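Local coordinates for exported protein (Bacteroides fragilis, PDB 4I17), which is of unknown function but, being built of tetratricopeptide (TPR) repeats, probably offers a helical scaffold for binding other proteins or peptides, at residues T44-G49 and L75-I80; C51-K56 and Y86-N91; D201-A206 and K217-Q222. All blocks are in the same frame, centred on the assembly; numbering follows the deposited sequence.

Overall arrangement
From the N terminus, helix 42-54 supplies the first segments of interactions 1 and 2, and helix 75-88 with the turn after it supplies the second. Interaction 1 closes a loop of 25 residues and interaction 2 one of 29. Both loops include helix 58-70, and because their segments alternate along the chain they cross rather than nest. Their centres lie 13 Å apart, so two successive points along the same helix pair are joined. Interaction 3 follows in series, closing a short loop of 10 residues between helices 182-209 and 214-224. Its centre is 41 Å from each of the others, on the opposite side of the chain's centre, near the C-terminal end of the helical array.

Interaction 1 of 3, residues T44-G49 and L75-I80; sequences TAYNCG and LANAYI
Y46 reaches from helix 42-54 to the start of helix 75-88 and meets N77 there in a contact of van der Waals type. The flank of the phenol ring does the touching: CE1 of Y46 lies 3.8 Å from CB of N77, and the hydroxyl oxygen OH of Y46 is at the same 3.8 Å from that CB. Ring and side-chain amide cross obliquely, their planes 47° apart. With CG anti to the backbone N (chi1 175°), the Y46 ring is carried away from its own helix and up to N77.

The polar component is slight. The backbone carbonyl oxygen of N77 sits at the ring edge, in the ring plane, with Y46 CE1 3.7 Å from N77 O, long for a C-H...O interaction. The amide end of N77 is engaged elsewhere, its ND2 bonded to OD1 of N74 just before the helix.

Around this pair the packing is largely aromatic and aliphatic. Y46 also meets the ring of F65, the two planes at about 60°, and touches Y73 and N74 in the loop leading into helix 75-88, while A78 leans on I69 of helix 58-70.

The chemistry thus implies contact by shape: a tyrosine side chain bridges helices 42-54 and 75-88, which are separated in sequence by helix 58-70, and polar bonding contributes little directly across these segments.

Interaction 2 of 3, residues C51-K56 and Y86-N91; sequences CADNIK and YRDMKN
D53 brings its carboxylate oxygen OD1 to within 2.6 Å of D88 OD2. The second oxygen of D53 stands farther off, with D53 OD2 3.3 Å from D88 OD2, so the approach is lopsided. The two side chains meet at about a right angle, yet their carboxylate planes are nearly coplanar (22° apart). The chi1 of -177° sets the D53 carboxylate across from its backbone N and brings it up to D88.

Two acid oxygens so close suggest that one group carries a proton. Both residues lie in the last turns of their helices, where the helix dipoles would probably raise acid pKa values and ease such protonation. Y58 of helix 58-70 packs against both D53 and D88, covering part of this otherwise surface contact.

Each helix closes in the same way. K56 and K90 have positive phi, and backbone bonds such as N91 N to Y86 O (2.9 Å) complete Schellman motifs; N91 then caps the next helix through OD1 to E94 N. Equivalent helix ends set side by side, with another helix between them in sequence, are typical of the TPR-type helical solenoid.

Interaction 3 of 3, residues D201-A206 and K217-Q222; sequences DYLGEA and KQMQDQ
L203 and Q220 provide most of the buried surface where helix 214-224 folds back on helix 182-209, and their CA atoms are the nearest across the two segments. Both point toward the partner helix. Their aliphatic roots pack directly, L203 CB lying 3.9 Å from Q220 CB, and one methyl of the leucine reaches the backbone: L203 CD1 rests 3.8 Å from Q220 CA. The same methyl touches CG of M219, a selenomethionine modelled in two conformations, so that L203 sits over the backbone of the opposing helix between two consecutive residues. Outside the segments I216, V223 and Y157 also press on L203, making it a hydrophobic centre buried from several sides.

Q220 leads its polar end along a different path. With CG opposite the backbone N (chi1 -166°) and an extended chain beyond, the carboxamide runs across to G204, where Q220 NE2 approaches G204 CA at 3.3 Å. G204 has no side chain in the way of this close approach. The backbone G204 N is also near, 3.4 Å from Q220 NE2, but both nitrogens are donors and do not bond. Instead NE2 gives a hydrogen bond to the carbonyl oxygen of V200, one turn before G204 on helix 182-209, which satisfies a donor of this buried residue and fixes the amide against the helix surface.

The segment axes approach to 9.2 Å and run at 157°, nearly antiparallel. Helix 149-174 packs alongside, with V161 against M219 and L159 against Y202. Two helices joined by a short turn and packed through L203 and Q220 form an antiparallel helical hairpin, the kind of unit from which TPR arrays are built; the pair is consistent with that architecture, although helix 182-209 is longer than a canonical TPR helix.

Interaction 1 of 3, residues T44-G49 and L75-I80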
ATOM      1  N   THR A  44       0.022  12.071 -24.644  1.00 18.62           N
ATOM      2  CA  THR A  44       0.790  13.261 -24.300  1.00 17.68           C
ATOM      3  C   THR A  44       0.498  13.654 -22.863  1.00 21.13           C
ATOM      4  O   THR A  44       1.425  14.028 -22.167  1.00 18.41           O
ATOM      5  CB  THR A  44       0.499  14.385 -25.283  1.00 26.35           C
ATOM      6  OG1 THR A  44       0.954  13.941 -26.563  1.00 24.42           O
ATOM      7  CG2 THR A  44       1.222  15.675 -24.916  1.00 23.25           C
ATOM      8  N   ALA A  45      -0.767  13.543 -22.397  1.00 19.59           N
ATOM      9  CA  ALA A  45      -1.060  13.868 -20.986  1.00 19.76           C
ATOM     10  C   ALA A  45      -0.235  13.001 -20.015  1.00 20.33           C
ATOM     11  O   ALA A  45       0.298  13.536 -19.045  1.00 17.25           O
ATOM     12  CB  ALA A  45      -2.535  13.695 -20.697  1.00 21.67           C
ATOM     13  N   TYR A  46      -0.119  11.686 -20.281  1.00 16.66           N
ATOM     14  CA  TYR A  46       0.666  10.798 -19.447  1.00 15.83           C
ATOM     15  C   TYR A  46       2.147  11.275 -19.470  1.00 20.41           C
ATOM     16  O   TYR A  46       2.764  11.429 -18.416  1.00 19.59           O
ATOM     17  CB  TYR A  46       0.513   9.320 -19.899  1.00 17.23           C
ATOM     18  CG  TYR A  46       1.426   8.420 -19.089  1.00 19.55           C
ATOM     19  CD1 TYR A  46       1.065   8.001 -17.808  1.00 21.88           C
ATOM     20  CD2 TYR A  46       2.710   8.119 -19.533  1.00 21.10           C
ATOM     21  CE1 TYR A  46       1.948   7.291 -17.005  1.00 22.71           C
ATOM     22  CE2 TYR A  46       3.601   7.405 -18.740  1.00 21.82           C
ATOM     23  CZ  TYR A  46       3.217   7.005 -17.469  1.00 26.87           C
ATOM     24  OH  TYR A  46       4.074   6.301 -16.666  1.00 25.70           O
ATOM     25  N   ASN A  47       2.703  11.524 -20.675  1.00 15.99           N
ATOM     26  CA  ASN A  47       4.099  11.968 -20.770  1.00 16.98           C
ATOM     27  C   ASN A  47       4.302  13.276 -20.027  1.00 18.98           C
ATOM     28  O   ASN A  47       5.327  13.457 -19.380  1.00 19.57           O
ATOM     29  CB  ASN A  47       4.497  12.152 -22.240  1.00 18.75           C
ATOM     30  CG  ASN A  47       4.745  10.841 -22.935  1.00 30.62           C
ATOM     31  OD1 ASN A  47       5.036   9.806 -22.312  1.00 26.52           O
ATOM     32  ND2 ASN A  47       4.686  10.869 -24.242  1.00 33.13           N
ATOM     33  N   CYS A  48       3.312  14.186 -20.123  1.00 16.40           N
ATOM     34  CA  CYS A  48       3.366  15.506 -19.476  1.00 17.91           C
ATOM     35  C   CYS A  48       3.392  15.336 -17.955  1.00 21.28           C
ATOM     36  O   CYS A  48       4.185  16.003 -17.287  1.00 20.12           O
ATOM     37  CB  CYS A  48       2.196  16.373 -19.929  1.00 20.11           C
ATOM     38  SG  CYS A  48       2.366  18.130 -19.505  1.00 24.84           S
ATOM     39  N   GLY A  49       2.593  14.396 -17.426  1.00 17.39           N
ATOM     40  CA  GLY A  49       2.574  14.094 -15.982  1.00 16.74           C
ATOM     41  C   GLY A  49       3.922  13.623 -15.478  1.00 18.88           C
ATOM     42  O   GLY A  49       4.391  14.081 -14.423  1.00 17.63           O
ATOM     43  N   LEU A  75      -3.966   2.949 -17.591  1.00 21.23           N
ATOM     44  CA  LEU A  75      -4.514   3.151 -16.258  1.00 23.59           C
ATOM     45  C   LEU A  75      -3.634   2.767 -15.110  1.00 27.10           C
ATOM     46  O   LEU A  75      -3.543   3.557 -14.182  1.00 27.75           O
ATOM     47  CB  LEU A  75      -5.859   2.464 -16.110  1.00 24.88           C
ATOM     48  CG  LEU A  75      -6.984   3.198 -16.794  1.00 29.43           C
ATOM     49  CD1 LEU A  75      -8.273   2.407 -16.685  1.00 31.47           C
ATOM     50  CD2 LEU A  75      -7.172   4.592 -16.195  1.00 30.25           C
ATOM     51  N   ALA A  76      -3.000   1.599 -15.129  1.00 22.53           N
ATOM     52  CA  ALA A  76      -2.149   1.251 -13.983  1.00 23.18           C
ATOM     53  C   ALA A  76      -0.995   2.245 -13.839  1.00 24.31           C
ATOM     54  O   ALA A  76      -0.731   2.728 -12.734  1.00 22.95           O
ATOM     55  CB  ALA A  76      -1.608  -0.157 -14.128  1.00 25.00           C
ATOM     56  N   ASN A  77      -0.353   2.593 -14.943  1.00 21.43           N
ATOM     57  CA  ASN A  77       0.745   3.556 -14.900  1.00 20.40           C
ATOM     58  C   ASN A  77       0.272   4.952 -14.510  1.00 22.48           C
ATOM     59  O   ASN A  77       1.001   5.651 -13.803  1.00 21.90           O
ATOM     60  CB  ASN A  77       1.452   3.597 -16.246  1.00 24.00           C
ATOM     61  CG  ASN A  77       2.320   2.380 -16.439  1.00 38.45           C
ATOM     62  OD1 ASN A  77       2.922   1.865 -15.497  1.00 38.18           O
ATOM     63  ND2 ASN A  77       2.335   1.848 -17.640  1.00 33.81           N
ATOM     64  N   ALA A  78      -0.930   5.369 -14.971  1.00 19.41           N
ATOM     65  CA  ALA A  78      -1.477   6.701 -14.651  1.00 19.66           C
ATOM     66  C   ALA A  78      -1.834   6.792 -13.156  1.00 19.80           C
ATOM     67  O   ALA A  78      -1.542   7.807 -12.529  1.00 18.78           O
ATOM     68  CB  ALA A  78      -2.702   6.998 -15.509  1.00 20.92           C
ATOM     69  N   TYR A  79      -2.430   5.732 -12.568  1.00 16.56           N
ATOM     70  CA  TYR A  79      -2.704   5.745 -11.113  1.00 16.10           C
ATOM     71  C   TYR A  79      -1.410   5.730 -10.306  1.00 19.31           C
ATOM     72  O   TYR A  79      -1.344   6.405  -9.290  1.00 20.05           O
ATOM     73  CB  TYR A  79      -3.556   4.545 -10.679  1.00 17.56           C
ATOM     74  CG  TYR A  79      -5.033   4.774 -10.903  1.00 21.74           C
ATOM     75  CD1 TYR A  79      -5.758   5.644 -10.087  1.00 24.99           C
ATOM     76  CD2 TYR A  79      -5.703   4.145 -11.942  1.00 23.65           C
ATOM     77  CE1 TYR A  79      -7.119   5.867 -10.297  1.00 28.13           C
ATOM     78  CE2 TYR A  79      -7.072   4.337 -12.146  1.00 25.04           C
ATOM     79  CZ  TYR A  79      -7.772   5.203 -11.323  1.00 30.84           C
ATOM     80  OH  TYR A  79      -9.112   5.395 -11.523  1.00 30.70           O
ATOM     81  N   ILE A  80      -0.391   4.959 -10.745  1.00 19.83           N
ATOM     82  CA  ILE A  80       0.898   4.868 -10.042  1.00 20.53           C
ATOM     83  C   ILE A  80       1.567   6.229 -10.088  1.00 23.61           C
ATOM     84  O   ILE A  80       2.064   6.702  -9.065  1.00 22.63           O
ATOM     85  CB  ILE A  80       1.795   3.743 -10.614  1.00 25.30           C
ATOM     86  CG1 ILE A  80       1.217   2.362 -10.270  1.00 26.25           C
ATOM     87  CG2 ILE A  80       3.274   3.875 -10.140  1.00 27.15           C
ATOM     88  CD1 ILE A  80       1.748   1.232 -11.180  1.00 36.07           C
TER

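Interaction 2 of 3, residues C51-K56 and Y86-N91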
ATOM      1  N   CYS A  51       6.900  14.201 -16.954  1.00 18.12           N
ATOM      2  CA  CYS A  51       7.797  15.371 -17.049  1.00 19.02           C
ATOM      3  C   CYS A  51       7.581  16.302 -15.856  1.00 20.77           C
ATOM      4  O   CYS A  51       8.560  16.778 -15.269  1.00 19.76           O
ATOM      5  CB  CYS A  51       7.583  16.101 -18.372  1.00 20.15           C
ATOM      6  SG  CYS A  51       8.213  15.191 -19.796  1.00 24.98           S
ATOM      7  N   ALA A  52       6.315  16.607 -15.532  1.00 16.59           N
ATOM      8  CA  ALA A  52       5.982  17.490 -14.379  1.00 17.44           C
ATOM      9  C   ALA A  52       6.538  16.936 -13.079  1.00 19.97           C
ATOM     10  O   ALA A  52       7.096  17.679 -12.261  1.00 20.55           O
ATOM     11  CB  ALA A  52       4.469  17.656 -14.258  1.00 17.56           C
ATOM     12  N   ASP A  53       6.422  15.616 -12.882  1.00 16.57           N
ATOM     13  CA  ASP A  53       6.910  15.016 -11.649  1.00 15.95           C
ATOM     14  C   ASP A  53       8.429  15.111 -11.631  1.00 21.18           C
ATOM     15  O   ASP A  53       8.984  15.429 -10.578  1.00 20.88           O
ATOM     16  CB  ASP A  53       6.439  13.571 -11.534  1.00 18.01           C
ATOM     17  CG  ASP A  53       6.860  12.948 -10.224  1.00 31.22           C
ATOM     18  OD1 ASP A  53       6.231  13.269  -9.183  1.00 29.64           O
ATOM     19  OD2 ASP A  53       7.860  12.211 -10.220  1.00 36.27           O
ATOM     20  N   ASN A  54       9.088  14.932 -12.824  1.00 18.73           N
ATOM     21  CA  ASN A  54      10.560  14.968 -12.922  1.00 19.45           C
ATOM     22  C   ASN A  54      11.106  16.357 -12.611  1.00 22.72           C
ATOM     23  O   ASN A  54      12.227  16.471 -12.137  1.00 24.79           O
ATOM     24  CB  ASN A  54      11.055  14.520 -14.297  1.00 21.99           C
ATOM     25  CG  ASN A  54      10.760  13.085 -14.679  1.00 39.04           C
ATOM     26  OD1 ASN A  54      10.319  12.258 -13.887  1.00 30.76           O
ATOM     27  ND2 ASN A  54      10.950  12.766 -15.941  1.00 31.93           N
ATOM     28  N   ILE A  55      10.321  17.412 -12.845  1.00 17.69           N
ATOM     29  CA  ILE A  55      10.817  18.765 -12.581  1.00 17.19           C
ATOM     30  C   ILE A  55      10.194  19.335 -11.293  1.00 20.33           C
ATOM     31  O   ILE A  55      10.322  20.526 -11.002  1.00 19.34           O
ATOM     32  CB  ILE A  55      10.635  19.695 -13.796  1.00 19.27           C
ATOM     33  CG1 ILE A  55       9.128  19.897 -14.126  1.00 19.16           C
ATOM     34  CG2 ILE A  55      11.447  19.167 -15.006  1.00 20.90           C
ATOM     35  CD1 ILE A  55       8.835  20.815 -15.325  1.00 25.52           C
ATOM     36  N   LYS A  56       9.594  18.455 -10.490  1.00 17.96           N
ATOM     37  CA  LYS A  56       9.041  18.743  -9.169  1.00 17.60           C
ATOM     38  C   LYS A  56       7.773  19.611  -9.171  1.00 21.80           C
ATOM     39  O   LYS A  56       7.479  20.255  -8.169  1.00 22.01           O
ATOM     40  CB  LYS A  56      10.111  19.350  -8.232  1.00 21.16           C
ATOM     41  CG  LYS A  56      11.328  18.439  -8.105  1.00 33.26           C
ATOM     42  CD  LYS A  56      12.372  18.997  -7.157  1.00 42.09           C
ATOM     43  CE  LYS A  56      13.600  18.129  -7.152  1.00 54.28           C
ATOM     44  NZ  LYS A  56      13.374  16.863  -6.406  1.00 71.76           N
ATOM     45  N   TYR A  86       1.673  12.418  -5.236  1.00 19.84           N
ATOM     46  CA  TYR A  86       1.217  12.706  -3.862  1.00 20.78           C
ATOM     47  C   TYR A  86       2.248  12.268  -2.817  1.00 25.11           C
ATOM     48  O   TYR A  86       2.431  12.988  -1.839  1.00 26.10           O
ATOM     49  CB  TYR A  86      -0.155  12.090  -3.617  1.00 22.78           C
ATOM     50  CG  TYR A  86      -1.234  12.976  -4.191  1.00 26.68           C
ATOM     51  CD1 TYR A  86      -1.508  14.221  -3.636  1.00 29.75           C
ATOM     52  CD2 TYR A  86      -1.992  12.569  -5.285  1.00 29.16           C
ATOM     53  CE1 TYR A  86      -2.512  15.035  -4.145  1.00 32.52           C
ATOM     54  CE2 TYR A  86      -2.976  13.395  -5.830  1.00 31.19           C
ATOM     55  CZ  TYR A  86      -3.246  14.616  -5.244  1.00 41.34           C
ATOM     56  OH  TYR A  86      -4.257  15.408  -5.728  1.00 49.09           O
ATOM     57  N   ARG A  87       2.966  11.149  -3.061  1.00 22.07           N
ATOM     58  CA  ARG A  87       4.068  10.672  -2.214  0.50 22.04           C
ATOM     59  C   ARG A  87       5.161  11.764  -2.174  1.00 25.75           C
ATOM     60  O   ARG A  87       5.678  12.105  -1.114  1.00 25.82           O
ATOM     61  CB  ARG A  87       4.617   9.351  -2.800  0.50 23.28           C
ATOM     62  CG  ARG A  87       5.618   8.594  -1.903  0.50 31.32           C
ATOM     63  CD  ARG A  87       6.024   7.244  -2.492  0.50 34.97           C
ATOM     64  NE  ARG A  87       6.714   7.383  -3.781  0.50 33.96           N
ATOM     65  CZ  ARG A  87       6.533   6.582  -4.829  0.50 39.86           C
ATOM     66  NH1 ARG A  87       5.717   5.538  -4.744  0.50 26.19           N
ATOM     67  NH2 ARG A  87       7.183   6.807  -5.963  0.50 24.21           N
ATOM     68  N   ASP A  88       5.478  12.343  -3.345  1.00 21.88           N
ATOM     69  CA  ASP A  88       6.486  13.416  -3.501  1.00 22.38           C
ATOM     70  C   ASP A  88       6.025  14.717  -2.798  1.00 27.17           C
ATOM     71  O   ASP A  88       6.861  15.478  -2.299  1.00 27.44           O
ATOM     72  CB  ASP A  88       6.762  13.661  -4.974  1.00 24.08           C
ATOM     73  CG  ASP A  88       7.501  12.544  -5.693  1.00 36.27           C
ATOM     74  OD1 ASP A  88       8.257  11.810  -5.029  1.00 35.34           O
ATOM     75  OD2 ASP A  88       7.377  12.453  -6.943  1.00 35.64           O
HETATM   76  N   MSE A  89       4.699  14.941  -2.704  1.00 24.67           N
HETATM   77  CA  MSE A  89       4.110  16.065  -1.939  1.00 25.13           C
HETATM   78  C   MSE A  89       4.021  15.737  -0.450  1.00 29.87           C
HETATM   79  O   MSE A  89       3.487  16.552   0.320  1.00 29.79           O
HETATM   80  CB  MSE A  89       2.709  16.410  -2.452  1.00 26.62           C
HETATM   81  CG  MSE A  89       2.727  17.249  -3.724  1.00 31.78           C
HETATM   82 SE   MSE A  89       0.904  17.555  -4.357  0.75 37.37          SE
HETATM   83  CE  MSE A  89       0.661  16.164  -5.725  1.00 31.83           C
ATOM     84  N   LYS A  90       4.494  14.528  -0.049  1.00 25.76           N
ATOM     85  CA  LYS A  90       4.489  14.005   1.331  1.00 27.40           C
ATOM     86  C   LYS A  90       3.038  13.963   1.855  1.00 31.04           C
ATOM     87  O   LYS A  90       2.734  14.369   2.986  1.00 30.57           O
ATOM     88  CB  LYS A  90       5.446  14.797   2.257  1.00 32.27           C
ATOM     89  CG  LYS A  90       6.844  14.938   1.644  1.00 43.17           C
ATOM     90  CD  LYS A  90       7.941  15.137   2.661  1.00 59.44           C
ATOM     91  CE  LYS A  90       9.268  14.606   2.153  1.00 70.41           C
ATOM     92  NZ  LYS A  90       9.785  15.382   0.990  1.00 77.31           N
ATOM     93  N   ASN A  91       2.128  13.472   0.986  1.00 24.45           N
ATOM     94  CA  ASN A  91       0.726  13.378   1.350  1.00 22.07           C
ATOM     95  C   ASN A  91       0.347  11.917   1.337  1.00 23.80           C
ATOM     96  O   ASN A  91      -0.068  11.400   0.299  1.00 22.13           O
ATOM     97  CB  ASN A  91      -0.134  14.217   0.381  1.00 21.14           C
ATOM     98  CG  ASN A  91      -1.591  14.284   0.765  1.00 26.90           C
ATOM     99  OD1 ASN A  91      -2.112  13.428   1.455  1.00 22.08           O
ATOM    100  ND2 ASN A  91      -2.301  15.235   0.215  1.00 21.46           N
TER

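Interaction 3 of 3, residues D201-A206 and K217-Q222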
ATOM      1  N   ASP A 201      -5.583 -18.876  14.074  1.00 18.33           N
ATOM      2  CA  ASP A 201      -6.478 -18.768  12.916  1.00 19.23           C
ATOM      3  C   ASP A 201      -5.829 -17.981  11.788  1.00 20.11           C
ATOM      4  O   ASP A 201      -5.875 -18.451  10.654  1.00 20.10           O
ATOM      5  CB  ASP A 201      -7.820 -18.142  13.325  1.00 22.11           C
ATOM      6  CG  ASP A 201      -8.701 -19.085  14.137  1.00 41.04           C
ATOM      7  OD1 ASP A 201      -8.381 -20.312  14.202  1.00 41.40           O
ATOM      8  OD2 ASP A 201      -9.727 -18.619  14.671  1.00 46.35           O
ATOM      9  N   TYR A 202      -5.192 -16.824  12.077  1.00 14.52           N
ATOM     10  CA  TYR A 202      -4.523 -16.065  10.994  1.00 14.99           C
ATOM     11  C   TYR A 202      -3.372 -16.878  10.396  1.00 17.57           C
ATOM     12  O   TYR A 202      -3.155 -16.884   9.196  1.00 17.34           O
ATOM     13  CB  TYR A 202      -3.950 -14.766  11.558  1.00 16.58           C
ATOM     14  CG  TYR A 202      -4.974 -13.688  11.817  1.00 17.79           C
ATOM     15  CD1 TYR A 202      -5.870 -13.296  10.823  1.00 21.86           C
ATOM     16  CD2 TYR A 202      -4.986 -12.994  13.018  1.00 18.86           C
ATOM     17  CE1 TYR A 202      -6.775 -12.252  11.031  1.00 24.58           C
ATOM     18  CE2 TYR A 202      -5.880 -11.946  13.241  1.00 20.56           C
ATOM     19  CZ  TYR A 202      -6.778 -11.586  12.247  1.00 30.84           C
ATOM     20  OH  TYR A 202      -7.661 -10.563  12.476  1.00 32.64           O
ATOM     21  N   LEU A 203      -2.616 -17.546  11.250  1.00 15.41           N
ATOM     22  CA  LEU A 203      -1.475 -18.334  10.767  1.00 16.54           C
ATOM     23  C   LEU A 203      -1.962 -19.525   9.963  1.00 20.22           C
ATOM     24  O   LEU A 203      -1.397 -19.836   8.920  1.00 19.24           O
ATOM     25  CB  LEU A 203      -0.581 -18.767  11.934  1.00 16.32           C
ATOM     26  CG  LEU A 203       0.181 -17.627  12.636  1.00 17.74           C
ATOM     27  CD1 LEU A 203       0.782 -18.117  13.941  1.00 18.11           C
ATOM     28  CD2 LEU A 203       1.321 -17.069  11.731  1.00 18.24           C
ATOM     29  N   GLY A 204      -3.046 -20.144  10.401  1.00 17.47           N
ATOM     30  CA  GLY A 204      -3.658 -21.252   9.667  1.00 18.52           C
ATOM     31  C   GLY A 204      -4.050 -20.833   8.256  1.00 21.20           C
ATOM     32  O   GLY A 204      -3.808 -21.577   7.302  1.00 21.26           O
ATOM     33  N   GLU A 205      -4.644 -19.631   8.136  0.50 17.36           N
ATOM     34  CA  GLU A 205      -5.053 -19.027   6.868  0.50 16.89           C
ATOM     35  C   GLU A 205      -3.839 -18.833   5.940  0.50 20.33           C
ATOM     36  O   GLU A 205      -3.930 -19.109   4.746  0.50 19.11           O
ATOM     37  CB  GLU A 205      -5.714 -17.674   7.137  0.50 17.53           C
ATOM     38  CG  GLU A 205      -7.154 -17.716   7.605  0.50 24.95           C
ATOM     39  CD  GLU A 205      -7.755 -16.327   7.498  0.50 44.48           C
ATOM     40  OE1 GLU A 205      -8.085 -15.912   6.362  0.50 39.30           O
ATOM     41  OE2 GLU A 205      -7.769 -15.607   8.521  0.50 34.56           O
ATOM     42  N   ALA A 206      -2.706 -18.375   6.503  1.00 16.93           N
ATOM     43  CA  ALA A 206      -1.434 -18.129   5.785  1.00 15.87           C
ATOM     44  C   ALA A 206      -0.827 -19.446   5.290  1.00 17.72           C
ATOM     45  O   ALA A 206      -0.442 -19.527   4.128  1.00 17.93           O
ATOM     46  CB  ALA A 206      -0.446 -17.440   6.714  1.00 16.11           C
ATOM     47  N   LYS A 217       4.168 -22.471   9.363  1.00 18.31           N
ATOM     48  CA  LYS A 217       3.619 -23.675  10.001  1.00 18.69           C
ATOM     49  C   LYS A 217       4.280 -23.864  11.368  1.00 20.83           C
ATOM     50  O   LYS A 217       3.609 -24.168  12.364  1.00 19.56           O
ATOM     51  CB  LYS A 217       3.835 -24.899   9.076  1.00 22.06           C
ATOM     52  CG  LYS A 217       3.257 -26.217   9.598  1.00 32.62           C
ATOM     53  CD  LYS A 217       1.746 -26.329   9.475  1.00 34.50           C
ATOM     54  CE  LYS A 217       1.248 -27.486  10.319  1.00 44.87           C
ATOM     55  NZ  LYS A 217      -0.216 -27.669  10.195  1.00 56.38           N
ATOM     56  N   GLN A 218       5.600 -23.644  11.434  1.00 18.60           N
ATOM     57  CA  GLN A 218       6.325 -23.791  12.700  0.50 18.35           C
ATOM     58  C   GLN A 218       5.816 -22.780  13.720  1.00 20.95           C
ATOM     59  O   GLN A 218       5.613 -23.119  14.889  1.00 21.80           O
ATOM     60  CB  GLN A 218       7.826 -23.629  12.465  0.50 20.12           C
ATOM     61  CG  GLN A 218       8.454 -24.863  11.851  0.50 21.27           C
ATOM     62  CD  GLN A 218       8.932 -25.878  12.870  0.50 37.70           C
ATOM     63  OE1 GLN A 218       8.543 -27.050  12.870  0.50 29.08           O
ATOM     64  NE2 GLN A 218       9.836 -25.465  13.732  0.50 34.88           N
HETATM   65  N   MSE A 219       5.572 -21.547  13.297  1.00 18.73           N
HETATM   66  CA  MSE A 219       5.074 -20.590  14.277  0.50 18.12           C
HETATM   67  C   MSE A 219       3.649 -20.941  14.714  1.00 21.40           C
HETATM   68  O   MSE A 219       3.349 -20.809  15.904  1.00 21.81           O
HETATM   69  CB  MSE A 219       5.142 -19.152  13.778  0.50 20.05           C
HETATM   70  CG  MSE A 219       4.447 -18.219  14.743  0.50 26.71           C
HETATM   71 SE   MSE A 219       4.632 -16.434  14.250  0.50 34.42          SE
HETATM   72  CE  MSE A 219       6.413 -16.118  15.022  0.50 31.98           C
ATOM     73  N   GLN A 220       2.805 -21.453  13.809  1.00 20.13           N
ATOM     74  CA  GLN A 220       1.450 -21.846  14.213  1.00 20.33           C
ATOM     75  C   GLN A 220       1.528 -22.954  15.278  1.00 24.02           C
ATOM     76  O   GLN A 220       0.757 -22.939  16.253  1.00 22.45           O
ATOM     77  CB  GLN A 220       0.618 -22.285  13.024  1.00 21.85           C
ATOM     78  CG  GLN A 220      -0.864 -22.363  13.384  1.00 26.78           C
ATOM     79  CD  GLN A 220      -1.658 -23.242  12.463  1.00 33.37           C
ATOM     80  OE1 GLN A 220      -1.146 -24.170  11.847  1.00 27.83           O
ATOM     81  NE2 GLN A 220      -2.950 -22.962  12.351  1.00 24.44           N
ATOM     82  N   ASP A 221       2.487 -23.887  15.119  1.00 21.79           N
ATOM     83  CA  ASP A 221       2.687 -24.955  16.111  1.00 22.46           C
ATOM     84  C   ASP A 221       3.076 -24.372  17.458  1.00 25.60           C
ATOM     85  O   ASP A 221       2.596 -24.850  18.487  1.00 24.87           O
ATOM     86  CB  ASP A 221       3.779 -25.935  15.644  1.00 26.20           C
ATOM     87  CG  ASP A 221       3.452 -26.767  14.416  1.00 43.87           C
ATOM     88  OD1 ASP A 221       2.254 -26.919  14.100  1.00 45.32           O
ATOM     89  OD2 ASP A 221       4.397 -27.301  13.795  1.00 51.82           O
ATOM     90  N   GLN A 222       3.933 -23.316  17.468  1.00 22.76           N
ATOM     91  CA  GLN A 222       4.340 -22.667  18.723  1.00 21.89           C
ATOM     92  C   GLN A 222       3.117 -22.033  19.391  1.00 23.45           C
ATOM     93  O   GLN A 222       2.981 -22.143  20.600  1.00 23.80           O
ATOM     94  CB  GLN A 222       5.431 -21.592  18.501  1.00 23.11           C
ATOM     95  CG  GLN A 222       6.708 -22.008  17.745  1.00 30.99           C
ATOM     96  CD  GLN A 222       7.178 -23.422  17.978  1.00 50.92           C
ATOM     97  OE1 GLN A 222       7.487 -23.800  19.101  1.00 40.10           O
ATOM     98  NE2 GLN A 222       7.264 -24.227  16.902  1.00 48.08           N
TER